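Local coordinates for protein putative short-chain dehydrogenase/reductase (Burkholderia xenovorans, PDB 5K9Z) that probably acts as an NAD- or NADP-dependent oxidoreductase on CH-OH groups, as a member of the short-chain dehydrogenase/reductase family, at residues 45-50 / 66-71; 185-190 / 233-238; 119-124 / 165-170; 13-18 / 39-44; 93-98 / 144-149. One frame throughout, in Å; residues are numbered along the deposited sequence. Where two conformers were deposited one is given.

In the fold
All five contacts belong to one Rossmann-type fold built on a parallel sheet. Contacts 4, 5 and 2 follow the sheet from strands 17-21 and 41-46, through 91-94 and 141-146, to 184-191. Contact 1 begins where strand 41-46 runs out. Contact 3 pairs two helices that pack beside strand 141-146; its centre is only about 8 Å from that of contact 5, and K165 links the two through V146 O. Contacts 2 and 4 meet in a salt bridge, D238 OD2 to R16 NH1, at 2.9 Å. Contacts 1, 3 and 5 probably border the cofactor and catalytic region, as in relatives; the centres of 1 and 5 lie about 14 Å apart.

Contact 1 of 5, residues 45-50 / 66-71; sequences ADVDEH and YTDVSV
D46 and T67 hold the firm end of this contact, where T67 N donates a nearly straight hydrogen bond to D46 O (2.9 Å, 163°). Y66 CA adds a CA-H...O contact to the same carbonyl. The packing is close here, and A45 and T67 are buried: A45 CB presses on T67 OG1 at 3.4 Å, while that hydroxyl is bonded to A65 O. D46 N is buried too and has no partner in the model.

Moving outward, V47 CG1 slips in beside T67 O and also meets D68 CB at 3.7 Å. The Y66 ring lies beneath the V47 backbone: V47 CA sits over one face, 4.1 Å from the centroid, and D46 O stands over the same face, likewise offset toward the rim. CG of Y66 is anti to the backbone N (chi1 -174°), which swings the ring back under the chain although the CB itself leans away. Beyond this the contact turns to solvent. E49 lays CG against the ring edge, 3.4 Å from Y66 CD2, with its carboxylate steeply inclined to the ring, and V47, E49 and Y66 are all exposed.

Two aspartates shape the turns. D46 OD1 accepts from V47 N at 2.7 Å, and its OD2 reaches A24 N in the glycine-rich loop. S70 N to D68 OD1 makes an Asx turn; S70 OG bonds the same oxygen from the same face. An acid closing the second strand and an Asp-Val pair after the third are features of the adenosine pocket in NAD-preferring short-chain dehydrogenases, consistent with such a site here.

Contact 2 of 5, residues 185-190 / 233-238; sequences RVNAVA and VYLASD
R185 grips the main-chain carbonyl of L235 end-on, with both terminal nitrogens on one oxygen: NH1 and NH2 each lie 2.9 Å from L235 O. The acceptor sits only 3° out of the guanidinium plane, and both donors lie in the carbonyl plane; the two bonds are bent, as expected when two donors share one oxygen. A bend at chi3 (-68°) turns the arginine tip back to the end of helix 225-236. NH1 also bonds V243 O, which further fixes how the guanidinium is turned.

A water extends this network. It donates to A236 O at 2.9 Å and to D238 OD1 at 3.2 Å, and NH2 of R185 donates weakly to it. D238 is thus linked to the arginine only loosely, through this water, while its OD2 makes a salt bridge with R16. At the helix end itself, S237 OG returns to Y234 O (2.7 Å), an oxygen that S237 N also uses.

Away from the charge the contact becomes apolar. L235 drops one methyl, CD1, between the strand residues, 3.9 Å from N187 CB and 3.8 Å from A188 O. V189 CG1 passes CD1 in the opposite direction, though V189 has two deposited conformers and that approach holds for one of them. The N187 amide itself looks elsewhere, to H246 N and V243 O.

Carbonyls at the C-terminal end of a helix carry partial negative charge, and a cation placed there probably gains from it. The arginine thus joins the start of strand 184-191 to the end of helix 225-236 through main-chain oxygens rather than a direct ion pair.

Contact 3 of 5, residues 119-124 / 165-170; sequences VLLDGV and KHAVIG
L120 and K165 open the meeting of two neighbouring helices, 110-138 and 159-179, which pack side by side next to strand 141-146 in the Rossmann-type fold of short-chain dehydrogenases. Over these segments the axes run almost parallel, 20° apart, and approach to 8.9 Å.

Reading from V119, the first turn is a wider, pi-type one. V124 N lies far from L120 O, the acceptor of a regular helix, and bonds weakly to L121 O instead. L120 O turns to the other helix, where it receives a hydrogen bond from a water at 2.7 Å; the water in turn accepts from K165 NZ at 3.0 Å. K165 bends at chi2 (-67°), which brings its amine back to this point although the CB leads away, and NZ is also bonded to V146 O. The L120 side chain leans over the amine, CD2 standing 4.1 Å from NZ.

K165 follows Y161 by four positions, the YxxxK spacing of this family. The link from the L120 main-chain carbonyl through water to lysine resembles the proton relay proposed for classical members, where an asparagine usually supplies the carbonyl; a similar role here is possible.

L121 comes next. With CG anti to its own nitrogen (chi1 173°), it reaches across with both methyls, CD1 and CD2, to straddle A167 CB at 3.6 and 3.7 Å. One turn on, V124 points toward the partner helix and meets V168 at about a right angle, CG2 to CG2 at 3.8 Å. That same V168 CG2 is pushed up against L120 O, only 3.1 Å away.

Contact 4 of 5, residues 13-18 / 39-44; sequences LKDRVA and GAFVVL
V17 pairs with F41 and A18 with V42 in parallel register, with R16 O taking F41 N at 2.7 Å, F41 O taking A18 N and A18 O taking V43 N. Ahead of the strands a type II turn from L13 to R16 is tied on by D15 N, which donates to G39 O. G39, at phi 97°, is the C-prime residue of a Schellman motif and ends helix 26-37 right beside this turn.

The side chains part onto two faces. On that of V17 and F41, the phenylalanine ring extends beside D15, the two pointing the same way with carboxylate and ring planes 23° apart; D15 OD1 comes to 3.7 Å from F41 CE2. D15 O lies at the ring edge, in its plane. H86 adds its own ring to F41, and K14 NZ reaches D15 OD1 in a salt bridge at 3.5 Å at the exposed surface. A18 and V42 face the other way, onto M35 and A32 of helix 26-37. A40 CB fits close to R16 O at 3.4 Å and meets L13 CB at 4.0 Å, while the R16 tip leads off to D238.

Two adjacent parallel strands joined through one helix form a beta-alpha-beta crossover, here strand 17-21, helix 26-37 and strand 41-46, the opening unit of the Rossmann fold.

Contact 5 of 5, residues 93-98 / 144-149; sequences VNNAGF and LSVAST
N94 and S145 lie on the same face of the sheet, and the asparagine tip turns to the serine hydroxyl; its side chain can be followed atom by atom. CB lies 3.7 Å from S145 OG and 3.8 Å from L144 O. CG, anti to the carbonyl carbon (chi1 -60°), keeps on beside S145 OG at 3.9 Å. At the tip, ND2 donates to S145 OG over 3.2 Å; the bond is nearly straight (166°), and the hydroxyl lies within 9° of the amide plane, so this N-H lines up with its acceptor. I128 of helix 110-138 packs against the same side chain.

The backbone frames this bond. N94 N gives a hydrogen bond to L144 O at 2.7 Å and N94 O accepts from V146 N at 2.9 Å, the pattern of adjoining parallel strands, in which V93 is paired with L144 and N94 with S145, each pair on one face. On the side of V93 and L144, V93 CG1 touches V146 CG2, and L232 of helix 225-236 closes over both strands. N95 CB also packs on V146.

Past the last strand bond the chains separate and a water bridges them, accepting from A96 N at 2.9 Å and lying 2.8 Å from V146 O. T21 OG1 lies within hydrogen-bonding reach of V93 O and N95 O, which must share its one proton.

Residues 94-97 spell the NNAG motif of short-chain dehydrogenases. At its buried start, N94 is bonded through N, O and ND2 to the neighbouring strand and A96 N to a water, so hydrogen bonding holds the motif where the central strands diverge.

Contact 1 of 5, residues 45-50 / 66-71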
# COMPACT_ATOMS: atom_id res chain seq x y z
N ALA C 45 10.63 26.83 13.07
CA ALA C 45 10.87 27.41 11.76
C ALA C 45 9.54 27.57 11.04
O ALA C 45 8.74 26.63 11.00
CB ALA C 45 11.82 26.54 10.93
N ASP C 46 9.31 28.77 10.51
CA ASP C 46 8.09 29.07 9.77
C ASP C 46 8.27 30.43 9.12
O ASP C 46 9.23 31.17 9.41
CB ASP C 46 6.87 29.07 10.70
CG ASP C 46 5.58 28.66 9.99
OD1 ASP C 46 5.36 29.11 8.85
OD2 ASP C 46 4.80 27.87 10.55
N VAL C 47 7.35 30.76 8.21
CA VAL C 47 7.29 32.09 7.62
C VAL C 47 6.30 32.99 8.35
O VAL C 47 6.22 34.19 8.03
CB VAL C 47 6.93 32.01 6.12
CG1 VAL C 47 7.99 31.25 5.36
CG2 VAL C 47 5.57 31.32 5.93
N ASP C 48 5.55 32.46 9.31
CA ASP C 48 4.59 33.25 10.09
C ASP C 48 5.31 33.78 11.32
O ASP C 48 5.37 33.11 12.35
CB ASP C 48 3.37 32.41 10.45
CG ASP C 48 2.24 33.23 11.08
OD1 ASP C 48 2.46 34.38 11.50
OD2 ASP C 48 1.11 32.70 11.14
N GLU C 49 5.81 35.02 11.23
CA GLU C 49 6.66 35.59 12.27
C GLU C 49 5.88 35.84 13.56
O GLU C 49 6.34 35.51 14.65
CB GLU C 49 7.31 36.89 11.78
CG GLU C 49 8.53 36.68 10.90
CD GLU C 49 8.98 37.96 10.18
OE1 GLU C 49 8.15 38.60 9.49
OE2 GLU C 49 10.17 38.32 10.31
N HIS C 50 4.69 36.44 13.44
CA HIS C 50 3.93 36.77 14.64
C HIS C 50 3.53 35.50 15.40
O HIS C 50 3.74 35.40 16.61
CB HIS C 50 2.69 37.58 14.29
CG HIS C 50 2.00 38.16 15.49
ND1 HIS C 50 1.07 37.47 16.22
CD2 HIS C 50 2.15 39.36 16.10
CE1 HIS C 50 0.65 38.22 17.23
NE2 HIS C 50 1.29 39.37 17.18
N TYR C 66 12.97 32.39 11.13
CA TYR C 66 12.19 32.56 9.91
C TYR C 66 12.72 31.62 8.84
O TYR C 66 13.92 31.61 8.55
CB TYR C 66 12.26 34.02 9.42
CG TYR C 66 11.36 34.28 8.23
CD1 TYR C 66 11.71 33.85 6.95
CD2 TYR C 66 10.16 34.96 8.40
CE1 TYR C 66 10.87 34.09 5.86
CE2 TYR C 66 9.32 35.20 7.31
CZ TYR C 66 9.68 34.77 6.05
OH TYR C 66 8.85 34.99 4.98
N THR C 67 11.83 30.81 8.26
CA THR C 67 12.27 29.79 7.30
C THR C 67 11.17 29.51 6.29
O THR C 67 10.13 28.96 6.65
CB THR C 67 12.63 28.49 8.00
OG1 THR C 67 13.55 28.74 9.06
CG2 THR C 67 13.25 27.53 7.00
N ASP C 68 11.44 29.84 5.03
CA ASP C 68 10.66 29.36 3.90
C ASP C 68 11.35 28.11 3.36
O ASP C 68 12.40 28.21 2.71
CB ASP C 68 10.57 30.45 2.84
CG ASP C 68 9.77 30.04 1.62
OD1 ASP C 68 9.51 28.84 1.41
OD2 ASP C 68 9.42 30.95 0.85
N VAL C 69 10.76 26.93 3.61
CA VAL C 69 11.44 25.68 3.26
C VAL C 69 11.58 25.47 1.76
O VAL C 69 12.37 24.63 1.33
CB VAL C 69 10.75 24.44 3.88
CG1 VAL C 69 10.71 24.55 5.39
CG2 VAL C 69 9.34 24.23 3.32
N SER C 70 10.89 26.26 0.94
CA SER C 70 11.14 26.14 -0.49
C SER C 70 12.47 26.75 -0.91
O SER C 70 12.88 26.55 -2.06
CB SER C 70 10.01 26.80 -1.30
OG SER C 70 10.02 28.21 -1.14
N VAL C 71 13.17 27.44 -0.00
CA VAL C 71 14.45 28.09 -0.29
C VAL C 71 15.55 27.34 0.45
O VAL C 71 15.63 27.42 1.68
CB VAL C 71 14.45 29.57 0.13
CG1 VAL C 71 15.80 30.24 -0.24
CG2 VAL C 71 13.28 30.30 -0.50

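Contact 2 of 5, residues 185-190 / 233-238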
# COMPACT_ATOMS: atom_id res chain seq x y z
N ARG C 185 18.81 8.07 11.52
CA ARG C 185 17.56 7.46 11.09
C ARG C 185 16.73 8.45 10.31
O ARG C 185 16.81 9.66 10.53
CB ARG C 185 16.75 6.94 12.28
CG ARG C 185 17.39 5.78 13.03
CD ARG C 185 16.42 5.24 14.08
NE ARG C 185 16.20 6.21 15.14
CZ ARG C 185 15.03 6.77 15.43
NH1 ARG C 185 13.94 6.45 14.73
NH2 ARG C 185 14.95 7.63 16.42
N VAL C 186 15.94 7.94 9.35
CA VAL C 186 15.03 8.75 8.55
C VAL C 186 13.68 8.03 8.50
O VAL C 186 13.61 6.88 8.07
CB VAL C 186 15.55 8.99 7.12
CG1 VAL C 186 14.69 10.08 6.40
CG2 VAL C 186 17.06 9.37 7.10
N ASN C 187 12.62 8.72 8.90
CA ASN C 187 11.28 8.15 8.96
C ASN C 187 10.26 9.19 8.52
O ASN C 187 10.58 10.37 8.33
CB ASN C 187 10.94 7.64 10.36
CG ASN C 187 11.74 6.41 10.76
OD1 ASN C 187 11.52 5.32 10.23
ND2 ASN C 187 12.65 6.57 11.71
N ALA C 188 9.02 8.74 8.36
CA ALA C 188 7.94 9.64 7.99
C ALA C 188 6.69 9.27 8.78
O ALA C 188 6.56 8.14 9.26
CB ALA C 188 7.67 9.56 6.48
N VAL C 189 5.80 10.24 8.96
CA VAL C 189 4.46 10.00 9.50
C VAL C 189 3.46 10.40 8.42
O VAL C 189 3.69 11.38 7.69
CB VAL C 189 4.19 10.77 10.81
CG1 VAL C 189 5.11 10.29 11.91
CG2 VAL C 189 4.31 12.28 10.61
N ALA C 190 2.37 9.65 8.33
CA ALA C 190 1.37 9.88 7.28
C ALA C 190 0.02 10.08 7.95
O ALA C 190 -0.73 9.12 8.17
CB ALA C 190 1.34 8.72 6.29
N VAL C 233 7.09 12.16 18.17
CA VAL C 233 7.91 12.00 19.37
C VAL C 233 8.26 10.53 19.57
O VAL C 233 9.40 10.18 19.87
CB VAL C 233 7.22 12.62 20.60
CG1 VAL C 233 7.91 12.18 21.89
CG2 VAL C 233 7.27 14.16 20.50
N TYR C 234 7.28 9.63 19.36
CA TYR C 234 7.61 8.20 19.38
C TYR C 234 8.77 7.88 18.44
O TYR C 234 9.76 7.25 18.83
CB TYR C 234 6.39 7.35 19.02
CG TYR C 234 6.79 5.91 18.76
CD1 TYR C 234 7.21 5.08 19.80
CD2 TYR C 234 6.78 5.39 17.47
CE1 TYR C 234 7.60 3.76 19.56
CE2 TYR C 234 7.17 4.08 17.22
CZ TYR C 234 7.57 3.27 18.26
OH TYR C 234 7.96 1.98 17.99
N LEU C 235 8.68 8.34 17.18
CA LEU C 235 9.74 8.03 16.22
C LEU C 235 11.08 8.65 16.61
O LEU C 235 12.13 8.08 16.29
CB LEU C 235 9.33 8.46 14.81
CG LEU C 235 8.25 7.64 14.11
CD1 LEU C 235 7.89 8.25 12.77
CD2 LEU C 235 8.68 6.19 13.93
N ALA C 236 11.08 9.80 17.29
CA ALA C 236 12.34 10.42 17.70
C ALA C 236 12.91 9.81 18.97
O ALA C 236 14.10 10.01 19.26
CB ALA C 236 12.17 11.92 17.90
N SER C 237 12.10 9.08 19.73
CA SER C 237 12.52 8.60 21.03
C SER C 237 13.46 7.41 20.89
O SER C 237 13.55 6.77 19.83
CB SER C 237 11.30 8.20 21.87
OG SER C 237 10.71 7.00 21.39
N ASP C 238 14.19 7.11 21.96
CA ASP C 238 15.07 5.95 21.94
C ASP C 238 14.30 4.63 21.77
O ASP C 238 14.89 3.66 21.31
CB ASP C 238 15.91 5.90 23.22
CG ASP C 238 16.95 7.01 23.28
OD1 ASP C 238 17.35 7.52 22.21
OD2 ASP C 238 17.36 7.37 24.40
O HOH W 1 16.55 8.55 19.32

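Contact 3 of 5, residues 119-124 / 165-170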
# COMPACT_ATOMS: atom_id res chain seq x y z
N VAL C 119 7.52 23.44 -2.02
CA VAL C 119 7.27 23.35 -0.59
C VAL C 119 7.25 21.89 -0.13
O VAL C 119 7.90 21.52 0.86
CB VAL C 119 5.94 24.06 -0.24
CG1 VAL C 119 5.64 23.91 1.23
CG2 VAL C 119 5.95 25.57 -0.67
N LEU C 120 6.46 21.05 -0.80
CA LEU C 120 6.16 19.73 -0.26
C LEU C 120 7.24 18.70 -0.53
O LEU C 120 7.30 17.69 0.17
CB LEU C 120 4.81 19.23 -0.79
CG LEU C 120 3.60 20.07 -0.34
CD1 LEU C 120 2.26 19.52 -0.87
CD2 LEU C 120 3.54 20.20 1.17
N LEU C 121 8.05 18.90 -1.56
CA LEU C 121 9.10 17.95 -1.92
C LEU C 121 10.49 18.57 -1.82
O LEU C 121 11.34 18.04 -1.09
CB LEU C 121 8.86 17.39 -3.33
CG LEU C 121 9.98 16.50 -3.90
CD1 LEU C 121 10.31 15.35 -2.95
CD2 LEU C 121 9.58 15.96 -5.28
N ASP C 122 10.74 19.68 -2.52
CA ASP C 122 12.08 20.28 -2.46
C ASP C 122 12.43 20.63 -1.03
O ASP C 122 13.56 20.38 -0.58
CB ASP C 122 12.14 21.55 -3.32
CG ASP C 122 11.91 21.28 -4.80
OD1 ASP C 122 12.03 20.12 -5.25
OD2 ASP C 122 11.54 22.24 -5.51
N GLY C 123 11.46 21.17 -0.28
CA GLY C 123 11.70 21.54 1.11
C GLY C 123 12.12 20.35 1.96
O GLY C 123 12.92 20.49 2.89
N VAL C 124 11.56 19.18 1.68
CA VAL C 124 11.96 17.98 2.42
C VAL C 124 13.38 17.57 2.05
O VAL C 124 14.18 17.18 2.91
CB VAL C 124 10.96 16.85 2.19
CG1 VAL C 124 11.46 15.58 2.84
CG2 VAL C 124 9.60 17.25 2.71
N LYS C 165 3.88 13.81 -2.00
CA LYS C 165 3.91 13.00 -0.78
C LYS C 165 4.46 11.60 -1.06
O LYS C 165 5.15 11.04 -0.21
CB LYS C 165 2.50 12.93 -0.17
CG LYS C 165 1.99 14.28 0.34
CD LYS C 165 2.80 14.79 1.55
CE LYS C 165 2.27 16.14 2.06
NZ LYS C 165 3.03 16.65 3.24
N HIS C 166 4.15 11.03 -2.24
CA HIS C 166 4.79 9.78 -2.65
C HIS C 166 6.29 9.97 -2.77
O HIS C 166 7.07 9.10 -2.35
CB HIS C 166 4.23 9.29 -4.00
CG HIS C 166 2.98 8.47 -3.89
ND1 HIS C 166 1.74 9.01 -3.61
CD2 HIS C 166 2.76 7.14 -4.07
CE1 HIS C 166 0.83 8.06 -3.60
NE2 HIS C 166 1.42 6.91 -3.90
N ALA C 167 6.72 11.09 -3.34
CA ALA C 167 8.15 11.38 -3.48
C ALA C 167 8.84 11.52 -2.12
O ALA C 167 9.99 11.09 -1.95
CB ALA C 167 8.33 12.65 -4.32
N VAL C 168 8.15 12.12 -1.14
CA VAL C 168 8.68 12.26 0.22
C VAL C 168 8.91 10.89 0.86
O VAL C 168 9.92 10.66 1.54
CB VAL C 168 7.72 13.12 1.08
CG1 VAL C 168 8.04 13.00 2.55
CG2 VAL C 168 7.76 14.61 0.63
N ILE C 169 7.98 9.96 0.66
CA ILE C 169 8.20 8.62 1.17
C ILE C 169 9.36 7.95 0.45
O ILE C 169 10.20 7.29 1.08
CB ILE C 169 6.89 7.81 1.08
CG1 ILE C 169 5.91 8.34 2.13
CG2 ILE C 169 7.16 6.30 1.27
CD1 ILE C 169 4.54 7.69 2.11
N GLY C 170 9.49 8.15 -0.86
CA GLY C 170 10.63 7.58 -1.57
C GLY C 170 11.96 8.18 -1.12
O GLY C 170 12.96 7.47 -0.93
O HOH W 2 5.81 17.18 2.32

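Contact 4 of 5, residues 13-18 / 39-44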
# COMPACT_ATOMS: atom_id res chain seq x y z
N LEU C 13 12.79 13.30 25.36
CA LEU C 13 13.72 14.05 24.52
C LEU C 13 14.52 15.04 25.36
O LEU C 13 14.82 16.15 24.92
CB LEU C 13 12.99 14.76 23.39
CG LEU C 13 12.10 13.87 22.52
CD1 LEU C 13 11.31 14.74 21.56
CD2 LEU C 13 12.93 12.85 21.76
N LYS C 14 14.87 14.64 26.58
CA LYS C 14 15.53 15.52 27.53
C LYS C 14 16.85 16.05 26.96
O LYS C 14 17.76 15.28 26.65
CB LYS C 14 15.77 14.77 28.85
CG LYS C 14 16.38 15.61 29.95
CD LYS C 14 15.62 16.92 30.14
CE LYS C 14 16.26 17.78 31.22
NZ LYS C 14 15.74 19.18 31.19
N ASP C 15 16.94 17.38 26.84
CA ASP C 15 18.10 18.11 26.33
C ASP C 15 18.44 17.79 24.88
O ASP C 15 19.53 18.15 24.41
CB ASP C 15 19.35 17.90 27.20
CG ASP C 15 19.18 18.42 28.60
OD1 ASP C 15 18.36 19.34 28.80
OD2 ASP C 15 19.89 17.92 29.50
N ARG C 16 17.54 17.13 24.16
CA ARG C 16 17.71 16.96 22.73
C ARG C 16 17.36 18.28 22.04
O ARG C 16 16.60 19.10 22.56
CB ARG C 16 16.81 15.84 22.20
CG ARG C 16 16.94 14.49 22.94
CD ARG C 16 17.93 13.52 22.30
NE ARG C 16 18.12 12.33 23.13
CZ ARG C 16 17.56 11.13 22.92
NH1 ARG C 16 17.82 10.14 23.76
NH2 ARG C 16 16.77 10.91 21.88
N VAL C 17 17.93 18.49 20.85
CA VAL C 17 17.71 19.69 20.06
C VAL C 17 16.90 19.29 18.83
O VAL C 17 17.32 18.44 18.04
CB VAL C 17 19.03 20.35 19.64
CG1 VAL C 17 18.74 21.59 18.81
CG2 VAL C 17 19.87 20.66 20.88
N ALA C 18 15.72 19.89 18.69
CA ALA C 18 14.84 19.62 17.56
C ALA C 18 14.63 20.90 16.75
O ALA C 18 14.52 21.99 17.32
CB ALA C 18 13.49 19.09 18.02
N GLY C 39 11.06 17.78 27.01
CA GLY C 39 12.36 18.22 27.47
C GLY C 39 13.33 18.69 26.40
O GLY C 39 14.51 18.89 26.70
N ALA C 40 12.88 18.85 25.16
CA ALA C 40 13.76 19.22 24.07
C ALA C 40 13.92 20.74 23.97
O ALA C 40 13.01 21.51 24.32
CB ALA C 40 13.24 18.66 22.76
N PHE C 41 15.08 21.17 23.46
CA PHE C 41 15.29 22.53 22.97
C PHE C 41 14.78 22.61 21.54
O PHE C 41 15.28 21.91 20.66
CB PHE C 41 16.77 22.91 22.99
CG PHE C 41 17.38 22.92 24.34
CD1 PHE C 41 17.28 24.04 25.15
CD2 PHE C 41 18.10 21.83 24.80
CE1 PHE C 41 17.85 24.08 26.40
CE2 PHE C 41 18.68 21.85 26.06
CZ PHE C 41 18.55 22.97 26.86
N VAL C 42 13.80 23.48 21.29
CA VAL C 42 13.10 23.51 20.01
C VAL C 42 13.41 24.80 19.28
O VAL C 42 13.28 25.90 19.85
CB VAL C 42 11.58 23.34 20.19
CG1 VAL C 42 10.89 23.36 18.83
CG2 VAL C 42 11.26 22.04 20.97
N VAL C 43 13.82 24.68 18.03
CA VAL C 43 13.91 25.80 17.12
C VAL C 43 12.68 25.72 16.23
O VAL C 43 12.47 24.71 15.54
CB VAL C 43 15.20 25.78 16.29
CG1 VAL C 43 15.18 26.90 15.24
CG2 VAL C 43 16.43 25.93 17.20
N LEU C 44 11.84 26.75 16.28
CA LEU C 44 10.61 26.81 15.50
C LEU C 44 10.86 27.53 14.18
O LEU C 44 11.21 28.71 14.17
CB LEU C 44 9.53 27.55 16.30
CG LEU C 44 8.87 26.79 17.44
CD1 LEU C 44 9.75 26.74 18.66
CD2 LEU C 44 7.59 27.50 17.75

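Contact 5 of 5, residues 93-98 / 144-149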
# COMPACT_ATOMS: atom_id res chain seq x y z
N VAL C 93 12.33 17.91 11.81
CA VAL C 93 10.95 17.62 11.41
C VAL C 93 10.62 18.45 10.17
O VAL C 93 10.45 19.67 10.26
CB VAL C 93 9.95 17.87 12.54
CG1 VAL C 93 8.53 17.52 12.08
CG2 VAL C 93 10.30 17.01 13.75
N ASN C 94 10.52 17.80 9.02
CA ASN C 94 10.13 18.45 7.77
C ASN C 94 8.61 18.45 7.71
O ASN C 94 8.00 17.44 7.37
CB ASN C 94 10.71 17.74 6.57
CG ASN C 94 12.21 17.69 6.60
OD1 ASN C 94 12.86 18.73 6.69
ND2 ASN C 94 12.77 16.49 6.56
N ASN C 95 8.01 19.59 8.03
CA ASN C 95 6.56 19.71 8.12
C ASN C 95 6.11 20.99 7.42
O ASN C 95 6.75 22.04 7.55
CB ASN C 95 6.12 19.70 9.59
CG ASN C 95 4.68 20.16 9.77
OD1 ASN C 95 4.43 21.31 10.15
ND2 ASN C 95 3.74 19.29 9.47
N ALA C 96 5.00 20.89 6.69
CA ALA C 96 4.40 22.06 6.06
C ALA C 96 2.89 21.90 6.08
O ALA C 96 2.37 20.86 5.69
CB ALA C 96 4.89 22.26 4.62
N GLY C 97 2.20 22.92 6.59
CA GLY C 97 0.75 23.01 6.52
C GLY C 97 0.37 23.65 5.21
O GLY C 97 0.11 24.86 5.16
N PHE C 98 0.40 22.87 4.13
CA PHE C 98 0.38 23.44 2.79
C PHE C 98 -0.16 22.39 1.83
O PHE C 98 0.19 21.22 1.95
CB PHE C 98 1.79 23.88 2.36
CG PHE C 98 1.85 24.48 0.98
CD1 PHE C 98 1.61 25.83 0.78
CD2 PHE C 98 2.15 23.69 -0.12
CE1 PHE C 98 1.68 26.40 -0.50
CE2 PHE C 98 2.21 24.25 -1.40
CZ PHE C 98 1.98 25.59 -1.59
N LEU C 144 12.72 13.40 10.38
CA LEU C 144 11.32 13.00 10.29
C LEU C 144 10.58 13.93 9.34
O LEU C 144 10.77 15.15 9.39
CB LEU C 144 10.65 13.02 11.68
CG LEU C 144 11.28 12.12 12.74
CD1 LEU C 144 10.69 12.37 14.12
CD2 LEU C 144 11.11 10.67 12.34
N SER C 145 9.75 13.37 8.47
CA SER C 145 8.99 14.15 7.52
C SER C 145 7.50 13.86 7.70
O SER C 145 7.10 12.71 7.84
CB SER C 145 9.40 13.85 6.08
OG SER C 145 10.79 14.13 5.87
N VAL C 146 6.69 14.91 7.69
CA VAL C 146 5.24 14.74 7.81
C VAL C 146 4.72 14.58 6.39
O VAL C 146 4.61 15.56 5.63
CB VAL C 146 4.59 15.92 8.53
CG1 VAL C 146 3.03 15.75 8.61
CG2 VAL C 146 5.21 16.07 9.93
N ALA C 147 4.47 13.34 6.00
CA ALA C 147 3.93 13.11 4.67
C ALA C 147 2.41 13.14 4.80
O ALA C 147 1.88 14.09 5.39
CB ALA C 147 4.44 11.79 4.07
N SER C 148 1.72 12.10 4.35
CA SER C 148 0.25 12.06 4.32
C SER C 148 -0.16 10.70 3.77
O SER C 148 0.60 10.05 3.06
CB SER C 148 -0.33 13.16 3.42
OG SER C 148 -1.67 12.89 3.10
N THR C 149 -1.42 10.32 4.05
CA THR C 149 -1.98 9.15 3.39
C THR C 149 -1.97 9.31 1.88
O THR C 149 -1.92 8.31 1.15
CB THR C 149 -3.42 8.90 3.87
OG1 THR C 149 -4.18 10.11 3.78
CG2 THR C 149 -3.43 8.45 5.30
O HOH W 3 4.09 18.28 5.67